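Local coordinates for lipoprotein (PDB 3O0Y) that is of unknown function but, as a lipoprotein of a family in the peptidase MA clan, may be related to zinc-dependent peptidases, at residues F347-S352 / R356-S361; V286-A291 / V509-L514; R150-D155 / L165-R170; A481-M486 / S565-A570. All coordinates share one frame; numbering follows the deposited sequence.

Interaction 1. Residues F347-S352 / R356-S361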
loop_
_atom_site.group_PDB
_atom_site.type_symbol
_atom_site.label_atom_id
_atom_site.label_comp_id
_atom_site.label_asym_id
_atom_site.label_seq_id
_atom_site.Cartn_x
_atom_site.Cartn_y
_atom_site.Cartn_z
ATOM N N PHE A 347 -5.041 -26.796 12.276
ATOM C CA PHE A 347 -4.672 -25.455 11.779
ATOM C C PHE A 347 -5.336 -25.098 10.453
ATOM O O PHE A 347 -4.988 -24.060 9.850
ATOM C CB PHE A 347 -3.170 -25.220 11.739
ATOM C CG PHE A 347 -2.496 -25.356 13.074
ATOM C CD1 PHE A 347 -2.960 -24.616 14.171
ATOM C CD2 PHE A 347 -1.427 -26.235 13.272
ATOM C CE1 PHE A 347 -2.362 -24.757 15.393
ATOM C CE2 PHE A 347 -0.822 -26.342 14.485
ATOM C CZ PHE A 347 -1.307 -25.644 15.566
ATOM N N LEU A 348 -6.273 -25.919 9.990
ATOM C CA LEU A 348 -6.855 -25.719 8.626
ATOM C C LEU A 348 -8.351 -25.620 8.720
ATOM O O LEU A 348 -9.051 -26.527 9.282
ATOM C CB LEU A 348 -6.500 -26.886 7.716
ATOM C CG LEU A 348 -5.052 -27.051 7.345
ATOM C CD1 LEU A 348 -4.873 -28.447 6.707
ATOM C CD2 LEU A 348 -4.598 -25.848 6.496
ATOM N N TYR A 349 -8.911 -24.537 8.182
ATOM C CA TYR A 349 -10.320 -24.474 7.961
ATOM C C TYR A 349 -10.719 -25.388 6.833
ATOM O O TYR A 349 -9.933 -25.620 5.881
ATOM C CB TYR A 349 -10.751 -23.013 7.622
ATOM C CG TYR A 349 -10.494 -21.986 8.685
ATOM C CD1 TYR A 349 -11.333 -21.901 9.775
ATOM C CD2 TYR A 349 -9.383 -21.168 8.635
ATOM C CE1 TYR A 349 -11.107 -20.960 10.758
ATOM C CE2 TYR A 349 -9.140 -20.187 9.609
ATOM C CZ TYR A 349 -10.006 -20.128 10.681
ATOM O OH TYR A 349 -9.778 -19.218 11.687
ATOM N N GLU A 350 -11.937 -25.887 6.913
ATOM C CA GLU A 350 -12.447 -26.780 5.891
ATOM C C GLU A 350 -12.572 -26.010 4.564
ATOM O O GLU A 350 -12.959 -24.823 4.559
ATOM C CB GLU A 350 -13.815 -27.325 6.365
ATOM C CG GLU A 350 -14.521 -28.183 5.364
ATOM C CD GLU A 350 -15.870 -28.726 5.878
ATOM O OE1 GLU A 350 -16.872 -27.944 6.061
ATOM O OE2 GLU A 350 -15.879 -29.970 6.100
ATOM N N ASP A 351 -12.296 -26.674 3.432
ATOM C CA ASP A 351 -12.503 -25.991 2.158
ATOM C C ASP A 351 -13.990 -26.115 1.731
ATOM O O ASP A 351 -14.393 -27.066 1.026
ATOM C CB ASP A 351 -11.561 -26.595 1.137
ATOM C CG ASP A 351 -11.730 -26.010 -0.252
ATOM O OD1 ASP A 351 -12.358 -24.953 -0.465
ATOM O OD2 ASP A 351 -11.269 -26.704 -1.179
ATOM N N SER A 352 -14.822 -25.243 2.299
ATOM C CA SER A 352 -16.278 -25.326 2.164
ATOM C C SER A 352 -16.822 -23.969 2.501
ATOM O O SER A 352 -16.096 -23.101 3.056
ATOM C CB SER A 352 -16.847 -26.341 3.153
ATOM O OG SER A 352 -16.558 -25.969 4.497
ATOM N N ARG A 356 -15.131 -21.260 5.350
ATOM C CA ARG A 356 -14.945 -19.856 5.101
ATOM C C ARG A 356 -15.764 -18.988 6.071
ATOM O O ARG A 356 -15.300 -17.926 6.503
ATOM C CB ARG A 356 -15.160 -19.532 3.628
ATOM C CG ARG A 356 -14.036 -20.012 2.785
ATOM C CD ARG A 356 -14.384 -19.960 1.279
ATOM N NE ARG A 356 -13.200 -20.383 0.522
ATOM C CZ ARG A 356 -12.846 -21.628 0.277
ATOM N NH1 ARG A 356 -11.734 -21.883 -0.402
ATOM N NH2 ARG A 356 -13.629 -22.624 0.629
ATOM N N GLU A 357 -16.990 -19.411 6.402
ATOM C CA GLU A 357 -17.737 -18.731 7.434
ATOM C C GLU A 357 -17.068 -18.720 8.788
ATOM O O GLU A 357 -17.151 -17.696 9.546
ATOM C CB GLU A 357 -19.171 -19.356 7.587
ATOM C CG GLU A 357 -20.103 -19.045 6.401
ATOM C CD GLU A 357 -21.421 -19.851 6.391
ATOM O OE1 GLU A 357 -21.513 -20.934 7.046
ATOM O OE2 GLU A 357 -22.352 -19.387 5.623
ATOM N N GLU A 358 -16.412 -19.813 9.119
ATOM C CA GLU A 358 -15.677 -19.922 10.375
ATOM C C GLU A 358 -14.515 -18.945 10.384
ATOM O O GLU A 358 -14.290 -18.230 11.356
ATOM C CB GLU A 358 -15.181 -21.349 10.626
ATOM C CG GLU A 358 -14.619 -21.485 12.078
ATOM C CD GLU A 358 -14.003 -22.843 12.389
ATOM O OE1 GLU A 358 -14.044 -23.730 11.544
ATOM O OE2 GLU A 358 -13.383 -22.963 13.457
ATOM N N LEU A 359 -13.739 -18.897 9.298
ATOM C CA LEU A 359 -12.669 -17.971 9.190
ATOM C C LEU A 359 -13.148 -16.536 9.387
ATOM O O LEU A 359 -12.581 -15.767 10.157
ATOM C CB LEU A 359 -11.949 -18.181 7.848
ATOM C CG LEU A 359 -10.670 -17.463 7.582
ATOM C CD1 LEU A 359 -9.949 -18.063 6.256
ATOM C CD2 LEU A 359 -10.902 -15.949 7.461
ATOM N N LEU A 360 -14.221 -16.160 8.701
ATOM C CA LEU A 360 -14.740 -14.792 8.790
ATOM C C LEU A 360 -15.268 -14.457 10.188
ATOM O O LEU A 360 -15.039 -13.345 10.669
ATOM C CB LEU A 360 -15.806 -14.555 7.729
ATOM C CG LEU A 360 -15.270 -14.428 6.271
ATOM C CD1 LEU A 360 -16.469 -14.596 5.283
ATOM C CD2 LEU A 360 -14.547 -13.169 6.040
ATOM N N SER A 361 -15.895 -15.436 10.847
ATOM C CA SER A 361 -16.370 -15.243 12.223
ATOM C C SER A 361 -15.217 -15.090 13.167
ATOM O O SER A 361 -15.250 -14.274 14.109
ATOM C CB SER A 361 -17.263 -16.402 12.704
ATOM O OG SER A 361 -18.379 -16.401 11.795
HETATM O O HOH W 1 -13.550 -25.333 9.330
#
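Tyr349, Asp351 and Ser352 of the loop meet the first turns of helix 353-373, with Ser352 as the N-cap of that helix. The Ser352 hydroxyl caps the amide of Gly355 and also donates to Glu350 OE1. Ser352 O starts the helical bonding by accepting from Arg356 N at 3.1 Å.

The charged contact is a salt bridge. Arg356 places both end nitrogens on one oxygen: NH2 is 2.9 Å and NH1 3.1 Å from Asp351 OD1. NH2 meets the anti lone pair, while NH1 comes from above the carboxylate plane. Asp351 OD1 lies at the edge of the guanidinium, and the two flat groups are turned 62° apart. Arg356 NE donates to Leu421 O. With an alanine here, Asp351 would probably lose its charged mate, and the helix its bond to Leu421 O.

The apolar contact is a CH-pi interaction. Leu359 CB sits over the centre of the Tyr349 ring, 3.8 Å from its centroid. Leu359 CG is anti to its backbone N (chi1 -171°), which brings it 3.7 Å from Tyr349 CE2. The ring hydroxyl bonds to Asp362, and Leu432 of helix 432-439 touches both side chains.

Glu358 runs extended past the ring, its carboxylate nearly perpendicular to it. A water bridges the loop and the helix: it accepts from Glu350 N and donates to Glu358 OE1 at 2.8 Å.

Interaction 2. Residues V286-A291 / V509-L514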
loop_
_atom_site.group_PDB
_atom_site.type_symbol
_atom_site.label_atom_id
_atom_site.label_comp_id
_atom_site.label_asym_id
_atom_site.label_seq_id
_atom_site.Cartn_x
_atom_site.Cartn_y
_atom_site.Cartn_z
ATOM N N VAL A 286 21.690 4.864 -8.061
ATOM C CA VAL A 286 21.252 6.135 -7.562
ATOM C C VAL A 286 19.744 6.145 -7.358
ATOM O O VAL A 286 19.255 6.696 -6.369
ATOM C CB VAL A 286 21.741 7.250 -8.555
ATOM C CG1 VAL A 286 21.085 8.569 -8.188
ATOM C CG2 VAL A 286 23.281 7.280 -8.508
ATOM N N TYR A 287 18.998 5.570 -8.271
ATOM C CA TYR A 287 17.574 5.404 -8.075
ATOM C C TYR A 287 17.222 4.676 -6.763
ATOM O O TYR A 287 16.357 5.129 -6.002
ATOM C CB TYR A 287 16.980 4.652 -9.237
ATOM C CG TYR A 287 15.492 4.419 -9.103
ATOM C CD1 TYR A 287 14.575 5.299 -9.626
ATOM C CD2 TYR A 287 15.016 3.397 -8.332
ATOM C CE1 TYR A 287 13.203 5.086 -9.461
ATOM C CE2 TYR A 287 13.687 3.214 -8.101
ATOM C CZ TYR A 287 12.767 4.062 -8.657
ATOM O OH TYR A 287 11.408 3.847 -8.454
ATOM N N TYR A 288 17.942 3.573 -6.532
ATOM C CA TYR A 288 17.683 2.751 -5.359
ATOM C C TYR A 288 17.995 3.504 -4.094
ATOM O O TYR A 288 17.213 3.429 -3.119
ATOM C CB TYR A 288 18.454 1.422 -5.442
ATOM C CG TYR A 288 18.041 0.446 -4.344
ATOM C CD1 TYR A 288 16.708 0.045 -4.222
ATOM C CD2 TYR A 288 18.990 -0.108 -3.474
ATOM C CE1 TYR A 288 16.330 -0.845 -3.216
ATOM C CE2 TYR A 288 18.611 -1.031 -2.514
ATOM C CZ TYR A 288 17.314 -1.364 -2.383
ATOM O OH TYR A 288 16.953 -2.276 -1.395
ATOM N N GLN A 289 19.081 4.276 -4.077
ATOM C CA GLN A 289 19.386 5.072 -2.874
ATOM C C GLN A 289 18.246 6.094 -2.560
ATOM O O GLN A 289 17.826 6.297 -1.398
ATOM C CB GLN A 289 20.775 5.746 -2.931
ATOM C CG GLN A 289 21.247 6.261 -1.545
ATOM C CD GLN A 289 21.489 5.108 -0.509
ATOM O OE1 GLN A 289 20.958 5.062 0.674
ATOM N NE2 GLN A 289 22.303 4.164 -0.948
ATOM N N ASP A 290 17.684 6.665 -3.585
ATOM C CA ASP A 290 16.477 7.493 -3.449
ATOM C C ASP A 290 15.251 6.734 -2.959
ATOM O O ASP A 290 14.549 7.213 -2.073
ATOM C CB ASP A 290 16.151 8.223 -4.774
ATOM C CG ASP A 290 14.898 9.119 -4.640
ATOM O OD1 ASP A 290 14.958 10.163 -3.902
ATOM O OD2 ASP A 290 13.831 8.675 -5.128
ATOM N N ALA A 291 15.071 5.515 -3.460
ATOM C CA ALA A 291 13.990 4.663 -2.977
ATOM C C ALA A 291 14.146 4.343 -1.513
ATOM O O ALA A 291 13.148 4.346 -0.754
ATOM C CB ALA A 291 13.843 3.434 -3.802
ATOM N N VAL A 509 16.528 -8.270 3.663
ATOM C CA VAL A 509 17.604 -9.024 3.059
ATOM C C VAL A 509 17.415 -9.173 1.538
ATOM O O VAL A 509 18.354 -8.959 0.706
ATOM C CB VAL A 509 17.739 -10.403 3.687
ATOM C CG1 VAL A 509 18.883 -11.158 2.998
ATOM C CG2 VAL A 509 18.042 -10.339 5.189
ATOM N N VAL A 510 16.200 -9.570 1.140
ATOM C CA VAL A 510 15.954 -9.868 -0.276
ATOM C C VAL A 510 15.796 -8.586 -1.153
ATOM O O VAL A 510 16.159 -8.603 -2.350
ATOM C CB VAL A 510 14.753 -10.863 -0.528
ATOM C CG1 VAL A 510 15.065 -12.277 0.108
ATOM C CG2 VAL A 510 13.441 -10.301 -0.058
ATOM N N ASP A 511 15.245 -7.496 -0.609
ATOM C CA ASP A 511 15.080 -6.295 -1.456
ATOM C C ASP A 511 16.447 -5.687 -1.705
ATOM O O ASP A 511 16.792 -5.391 -2.853
ATOM C CB ASP A 511 14.129 -5.303 -0.779
ATOM C CG ASP A 511 13.773 -4.127 -1.658
ATOM O OD1 ASP A 511 12.881 -4.280 -2.507
ATOM O OD2 ASP A 511 14.440 -3.084 -1.528
ATOM N N THR A 512 17.259 -5.579 -0.644
ATOM C CA THR A 512 18.650 -5.097 -0.838
ATOM C C THR A 512 19.455 -6.133 -1.671
ATOM O O THR A 512 20.334 -5.785 -2.452
ATOM C CB THR A 512 19.345 -4.826 0.466
ATOM O OG1 THR A 512 19.294 -5.983 1.344
ATOM C CG2 THR A 512 18.716 -3.662 1.221
ATOM N N GLY A 513 19.152 -7.420 -1.451
ATOM C CA GLY A 513 19.766 -8.536 -2.235
ATOM C C GLY A 513 19.606 -8.325 -3.726
ATOM O O GLY A 513 20.610 -8.259 -4.454
ATOM N N LEU A 514 18.369 -8.260 -4.161
ATOM C CA LEU A 514 18.034 -8.045 -5.576
ATOM C C LEU A 514 18.569 -6.734 -6.129
ATOM O O LEU A 514 19.115 -6.702 -7.231
ATOM C CB LEU A 514 16.508 -7.998 -5.712
ATOM C CG LEU A 514 15.784 -9.307 -5.557
ATOM C CD1 LEU A 514 14.282 -9.011 -5.209
ATOM C CD2 LEU A 514 15.879 -10.191 -6.778
#
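A single buried hydrogen bond between side chains, Tyr288 to Asp511, joins helix 284-296 to helix 491-515 in the interior of this mainly helical protein. The backbones stay well apart, with 9.1 Å between Tyr288 CA and Thr512 CA. The tyrosine spans the gap. Its CG is anti to the backbone N (chi1 -171°), and the ring points its hydroxyl at the second helix.

Tyr288 OH donates to Asp511 OD2 at 2.6 Å, a short bond. The oxygen is met on its anti side, 30° out of the carboxylate plane. Asp511 OD2 lies at the ring edge, 3.4 Å from Tyr288 CE1. It also takes a weak bond from Gly551 N. The same hydroxyl rests against Thr512, with Tyr288 OH 3.3 Å from Thr512 CA and 3.4 Å from Thr512 CG2. The Thr512 hydroxyl instead bonds to Leu508 O of its own helix. A phenylalanine in place of Tyr288 would probably leave the buried Asp511 OD2 without its strong donor.

Other helices surround the pair. His306 and Ile305 of helix 302-326 touch Thr512, Tyr546 of helix 536-548 touches Asp511, and the ring of His515, at the end of helix 491-515, meets that of Tyr288.

Interaction 3. Residues R150-D155 / L165-R170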
loop_
_atom_site.group_PDB
_atom_site.type_symbol
_atom_site.label_atom_id
_atom_site.label_comp_id
_atom_site.label_asym_id
_atom_site.label_seq_id
_atom_site.Cartn_x
_atom_site.Cartn_y
_atom_site.Cartn_z
ATOM N N ARG A 150 -9.682 -1.022 -10.766
ATOM C CA ARG A 150 -10.029 -1.321 -9.365
ATOM C C ARG A 150 -10.817 -0.188 -8.662
ATOM O O ARG A 150 -11.793 -0.447 -7.932
ATOM C CB ARG A 150 -8.761 -1.725 -8.533
ATOM C CG ARG A 150 -9.052 -2.038 -7.036
ATOM C CD ARG A 150 -9.249 -3.544 -6.532
ATOM N NE ARG A 150 -9.329 -3.636 -5.027
ATOM C CZ ARG A 150 -9.901 -4.602 -4.275
ATOM N NH1 ARG A 150 -10.525 -5.694 -4.781
ATOM N NH2 ARG A 150 -9.847 -4.444 -2.962
ATOM N N VAL A 151 -10.374 1.052 -8.855
ATOM C CA VAL A 151 -11.050 2.206 -8.242
ATOM C C VAL A 151 -12.472 2.321 -8.802
ATOM O O VAL A 151 -13.434 2.581 -8.063
ATOM C CB VAL A 151 -10.274 3.517 -8.390
ATOM C CG1 VAL A 151 -11.147 4.756 -7.985
ATOM C CG2 VAL A 151 -8.968 3.475 -7.573
ATOM N N MET A 152 -12.556 2.203 -10.121
ATOM C CA MET A 152 -13.837 2.354 -10.787
ATOM C C MET A 152 -14.828 1.281 -10.317
ATOM O O MET A 152 -16.011 1.560 -10.167
ATOM C CB MET A 152 -13.663 2.315 -12.306
ATOM C CG MET A 152 -13.016 3.575 -12.924
ATOM S SD MET A 152 -12.890 3.616 -14.757
ATOM C CE MET A 152 -14.726 3.547 -15.078
ATOM N N GLN A 153 -14.353 0.068 -10.009
ATOM C CA GLN A 153 -15.245 -1.013 -9.680
ATOM C C GLN A 153 -15.550 -1.040 -8.192
ATOM O O GLN A 153 -16.590 -1.559 -7.779
ATOM C CB GLN A 153 -14.671 -2.350 -10.152
ATOM C CG GLN A 153 -14.602 -2.490 -11.656
ATOM C CD GLN A 153 -13.806 -3.685 -12.118
ATOM O OE1 GLN A 153 -13.554 -4.620 -11.361
ATOM N NE2 GLN A 153 -13.308 -3.602 -13.348
ATOM N N ASN A 154 -14.683 -0.466 -7.380
ATOM C CA ASN A 154 -14.869 -0.524 -5.932
ATOM C C ASN A 154 -15.285 0.751 -5.272
ATOM O O ASN A 154 -16.012 0.729 -4.291
ATOM C CB ASN A 154 -13.556 -1.049 -5.301
ATOM C CG ASN A 154 -13.414 -2.524 -5.550
ATOM O OD1 ASN A 154 -14.062 -3.335 -4.859
ATOM N ND2 ASN A 154 -12.718 -2.880 -6.612
ATOM N N ASP A 155 -14.665 1.848 -5.658
ATOM C CA ASP A 155 -14.791 3.080 -4.927
ATOM C C ASP A 155 -15.712 4.090 -5.585
ATOM O O ASP A 155 -16.222 4.975 -4.927
ATOM C CB ASP A 155 -13.401 3.720 -4.805
ATOM C CG ASP A 155 -12.400 2.805 -4.099
ATOM O OD1 ASP A 155 -12.682 2.383 -2.966
ATOM O OD2 ASP A 155 -11.314 2.581 -4.677
ATOM N N LEU A 165 -23.598 7.720 -15.519
ATOM C CA LEU A 165 -23.079 8.379 -16.703
ATOM C C LEU A 165 -21.603 8.777 -16.480
ATOM O O LEU A 165 -20.785 8.689 -17.397
ATOM C CB LEU A 165 -23.928 9.581 -17.075
ATOM C CG LEU A 165 -25.328 9.260 -17.681
ATOM C CD1 LEU A 165 -26.187 10.522 -17.790
ATOM C CD2 LEU A 165 -25.212 8.557 -19.049
ATOM N N ASP A 166 -21.233 9.163 -15.274
ATOM C CA ASP A 166 -19.782 9.373 -14.998
ATOM C C ASP A 166 -18.872 8.140 -15.247
ATOM O O ASP A 166 -17.706 8.245 -15.735
ATOM C CB ASP A 166 -19.552 9.811 -13.567
ATOM C CG ASP A 166 -20.110 11.206 -13.236
ATOM O OD1 ASP A 166 -20.392 11.993 -14.142
ATOM O OD2 ASP A 166 -20.314 11.482 -12.017
ATOM N N TYR A 167 -19.418 6.964 -14.946
ATOM C CA TYR A 167 -18.723 5.682 -15.178
ATOM C C TYR A 167 -18.549 5.439 -16.672
ATOM O O TYR A 167 -17.459 5.101 -17.132
ATOM C CB TYR A 167 -19.553 4.583 -14.488
ATOM C CG TYR A 167 -19.017 3.198 -14.395
ATOM C CD1 TYR A 167 -18.152 2.844 -13.377
ATOM C CD2 TYR A 167 -19.360 2.223 -15.342
ATOM C CE1 TYR A 167 -17.742 1.480 -13.203
ATOM C CE2 TYR A 167 -18.979 0.879 -15.161
ATOM C CZ TYR A 167 -18.128 0.539 -14.139
ATOM O OH TYR A 167 -17.711 -0.761 -13.976
ATOM N N ILE A 168 -19.600 5.725 -17.445
ATOM C CA ILE A 168 -19.567 5.559 -18.888
ATOM C C ILE A 168 -18.560 6.484 -19.547
ATOM O O ILE A 168 -17.790 6.079 -20.445
ATOM C CB ILE A 168 -21.012 5.704 -19.466
ATOM C CG1 ILE A 168 -21.803 4.464 -19.070
ATOM C CG2 ILE A 168 -20.999 5.879 -21.001
ATOM C CD1 ILE A 168 -23.334 4.693 -19.106
ATOM N N VAL A 169 -18.601 7.729 -19.116
ATOM C CA VAL A 169 -17.716 8.767 -19.636
ATOM C C VAL A 169 -16.236 8.410 -19.344
ATOM O O VAL A 169 -15.349 8.614 -20.184
ATOM C CB VAL A 169 -18.123 10.109 -19.080
ATOM C CG1 VAL A 169 -17.056 11.138 -19.329
ATOM C CG2 VAL A 169 -19.500 10.505 -19.728
ATOM N N ARG A 170 -16.002 7.878 -18.152
ATOM C CA ARG A 170 -14.636 7.419 -17.816
ATOM C C ARG A 170 -14.168 6.292 -18.717
ATOM O O ARG A 170 -13.045 6.342 -19.280
ATOM C CB ARG A 170 -14.574 7.041 -16.323
ATOM C CG ARG A 170 -14.373 8.300 -15.485
ATOM C CD ARG A 170 -14.034 7.966 -14.023
ATOM N NE ARG A 170 -13.366 9.081 -13.334
ATOM C CZ ARG A 170 -13.328 9.223 -12.017
ATOM N NH1 ARG A 170 -13.854 8.307 -11.214
ATOM N NH2 ARG A 170 -12.679 10.249 -11.503
#
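Met152 and Tyr167 make the main apolar contact here. The Met152 methyl, CE, lies over one face of the Tyr167 ring in a CH-pi contact, 4.3 Å from the ring centroid and 25° off the normal. Its nearest ring atom is CD1, with 3.9 Å from Met152 CE to Tyr167 CD1. The methionine chain runs extended through chi2 and then bends at the thioether (chi3 62°), which turns the methyl toward helix 161-172. There it also packs against the aliphatic root of Arg170, with Met152 CE 3.7 Å from Arg170 CB.

The two segments belong to a helical hairpin. Helices 144-154 and 161-172 run nearly antiparallel; the short segments 150-154 and 165-170 make 163°, with axes 11.6 Å apart at closest. Helix 219-228 packs beside the hairpin, where Phe220 touches Met152. Helix 47-53 adds Leu48 against Met152 and Arg170.

One backbone oxygen takes part: Met152 O lies in the plane of the Tyr167 ring, at its edge, 3.5 Å from Tyr167 CE1. The polar ends of the side chains bond outside the two segments. The Tyr167 hydroxyl bonds to Phe220 O. Arg170 sends its extended chain past the methionine, and its guanidinium bonds to Asp67 O and Thr51 OG1. The ring of Phe224 meets that of Tyr167, and Gln153 CG lies 4.2 Å from Tyr167 OH.

Interaction 4. Residues A481-M486 / S565-A570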
loop_
_atom_site.group_PDB
_atom_site.type_symbol
_atom_site.label_atom_id
_atom_site.label_comp_id
_atom_site.label_asym_id
_atom_site.label_seq_id
_atom_site.Cartn_x
_atom_site.Cartn_y
_atom_site.Cartn_z
ATOM N N ALA A 481 -0.031 -6.035 20.127
ATOM C CA ALA A 481 -1.142 -6.953 20.395
ATOM C C ALA A 481 -0.645 -8.093 21.315
ATOM O O ALA A 481 -1.361 -8.507 22.229
ATOM C CB ALA A 481 -1.682 -7.498 19.079
ATOM N N TYR A 482 0.567 -8.596 21.081
ATOM C CA TYR A 482 1.195 -9.589 21.991
ATOM C C TYR A 482 1.368 -9.044 23.405
ATOM O O TYR A 482 0.965 -9.671 24.405
ATOM C CB TYR A 482 2.540 -10.117 21.422
ATOM C CG TYR A 482 3.238 -11.027 22.402
ATOM C CD1 TYR A 482 2.921 -12.383 22.472
ATOM C CD2 TYR A 482 4.055 -10.517 23.386
ATOM C CE1 TYR A 482 3.461 -13.227 23.437
ATOM C CE2 TYR A 482 4.661 -11.347 24.287
ATOM C CZ TYR A 482 4.317 -12.694 24.383
ATOM O OH TYR A 482 4.794 -13.482 25.414
ATOM N N GLU A 483 1.921 -7.837 23.504
ATOM C CA GLU A 483 2.112 -7.175 24.820
ATOM C C GLU A 483 0.841 -6.858 25.561
ATOM O O GLU A 483 0.900 -6.684 26.745
ATOM C CB GLU A 483 2.957 -5.907 24.654
ATOM C CG GLU A 483 4.367 -6.151 24.136
ATOM C CD GLU A 483 5.081 -4.844 23.703
ATOM O OE1 GLU A 483 4.448 -3.718 23.655
ATOM O OE2 GLU A 483 6.262 -4.975 23.313
ATOM N N LEU A 484 -0.288 -6.843 24.864
ATOM C CA LEU A 484 -1.616 -6.662 25.469
ATOM C C LEU A 484 -2.254 -7.999 25.812
ATOM O O LEU A 484 -3.362 -8.026 26.328
ATOM C CB LEU A 484 -2.523 -5.937 24.475
ATOM C CG LEU A 484 -2.364 -4.430 24.374
ATOM C CD1 LEU A 484 -3.118 -3.936 23.126
ATOM C CD2 LEU A 484 -2.862 -3.784 25.660
ATOM N N GLY A 485 -1.583 -9.117 25.496
ATOM C CA GLY A 485 -2.058 -10.457 25.886
ATOM C C GLY A 485 -2.979 -11.110 24.916
ATOM O O GLY A 485 -3.595 -12.094 25.285
ATOM N N MET A 486 -2.918 -10.727 23.618
ATOM C CA MET A 486 -3.792 -11.356 22.654
ATOM C C MET A 486 -3.395 -12.823 22.324
ATOM O O MET A 486 -4.170 -13.525 21.670
ATOM C CB MET A 486 -3.862 -10.534 21.383
ATOM C CG MET A 486 -4.582 -9.216 21.574
ATOM S SD MET A 486 -6.368 -9.381 22.206
ATOM C CE MET A 486 -5.926 -8.745 23.626
ATOM N N SER A 565 12.775 1.898 18.850
ATOM C CA SER A 565 13.929 2.628 19.367
ATOM C C SER A 565 13.496 3.909 20.091
ATOM O O SER A 565 13.976 4.210 21.202
ATOM C CB SER A 565 14.831 3.007 18.196
ATOM O OG SER A 565 15.934 3.735 18.709
ATOM N N LEU A 566 12.512 4.611 19.510
ATOM C CA LEU A 566 11.916 5.742 20.170
ATOM C C LEU A 566 11.240 5.392 21.462
ATOM O O LEU A 566 11.343 6.146 22.440
ATOM C CB LEU A 566 11.019 6.541 19.206
ATOM C CG LEU A 566 11.734 7.279 18.039
ATOM C CD1 LEU A 566 10.590 7.678 17.073
ATOM C CD2 LEU A 566 12.548 8.547 18.546
ATOM N N ARG A 567 10.526 4.270 21.479
ATOM C CA ARG A 567 9.848 3.837 22.689
ATOM C C ARG A 567 10.874 3.570 23.788
ATOM O O ARG A 567 10.634 3.866 24.961
ATOM C CB ARG A 567 8.982 2.636 22.370
ATOM C CG ARG A 567 8.017 2.275 23.492
ATOM C CD ARG A 567 6.979 1.207 23.061
ATOM N NE ARG A 567 7.589 -0.114 23.147
ATOM C CZ ARG A 567 6.926 -1.259 23.229
ATOM N NH1 ARG A 567 5.607 -1.282 23.087
ATOM N NH2 ARG A 567 7.615 -2.393 23.389
ATOM N N GLU A 568 11.960 2.912 23.407
ATOM C CA GLU A 568 13.002 2.550 24.353
ATOM C C GLU A 568 13.674 3.802 24.879
ATOM O O GLU A 568 13.907 3.870 26.104
ATOM C CB GLU A 568 14.035 1.592 23.756
ATOM C CG GLU A 568 13.511 0.228 23.614
ATOM C CD GLU A 568 13.013 -0.408 24.940
ATOM O OE1 GLU A 568 13.672 -0.209 26.005
ATOM O OE2 GLU A 568 11.966 -1.121 24.910
ATOM N N GLN A 569 13.811 4.829 24.031
ATOM C CA GLN A 569 14.381 6.138 24.492
ATOM C C GLN A 569 13.460 6.778 25.527
ATOM O O GLN A 569 13.895 7.307 26.566
ATOM C CB GLN A 569 14.534 7.091 23.313
ATOM C CG GLN A 569 15.710 6.804 22.333
ATOM C CD GLN A 569 15.692 7.778 21.079
ATOM O OE1 GLN A 569 15.241 8.936 21.169
ATOM N NE2 GLN A 569 16.178 7.309 19.963
ATOM N N ALA A 570 12.165 6.727 25.251
ATOM C CA ALA A 570 11.154 7.299 26.115
ATOM C C ALA A 570 11.131 6.562 27.486
ATOM O O ALA A 570 10.997 7.182 28.515
ATOM C CB ALA A 570 9.766 7.272 25.442
#
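Glu483 and Arg567 face each other across a wide gap between backbones, with 13.6 Å between Glu483 CA and Arg567 CA. Segment 481-486 takes in the C-terminal turn of helix 467-483 and the residues after it. A Schellman motif closes the helix: Gly485 takes a positive phi (89°), Gly485 N bonds to Tyr482 O at 2.8 Å, and Met486 N bonds to Ala481 O at 3.0 Å. Segment 565-570 lies within helix 555-574.

Only the two long side chains bridge the gap, coming from opposite directions. Glu483 is extended beyond CG. Arg567 leaves its helix with CG anti to the backbone N and bends at chi3 (81°), which carries the guanidinium toward the carboxylate.

The groups meet end-on in a bidentate salt bridge. Arg567 NH1 donates to Glu483 OE1 at 2.8 Å, and Arg567 NH2 donates to Glu483 OE2 at 2.9 Å. Both bonds are nearly straight. OE1 uses its syn lone pair, while OE2 is met on the syn side but somewhat out of plane. The carboxylate and guanidinium are nearly coplanar, 23° apart.

Each group has a second partner on helix 467-483. Gln479 NE2 donates to Glu483 OE2, and Arg567 NH1 bonds to Tyr476 OH.

Paired bonds of this kind fix the rotation of both flat groups. Arg567 is largely buried and Glu483 is exposed, so the carboxylate probably offsets the arginine charge near the protein surface.

In the fold
The four contacts do not touch one another. Interactions 2 and 3 are buried, on opposite sides of the chain's centre, and their centres are about 35 Å apart. Interaction 2 rests on one polar bond between helices distant in sequence, interaction 3 on apolar packing within a local hairpin. Interactions 1 and 4 are partly buried, and both use an arginine-carboxylate pair. In interaction 1 both nitrogens share one oxygen and a CH-pi contact accompanies the salt bridge; in interaction 4 each takes its own oxygen. Interaction 1 is local and nested within the long loop closed by interaction 2. Interactions 2 and 4 alternate along the chain, using the consecutive helices 467-483 and 491-515.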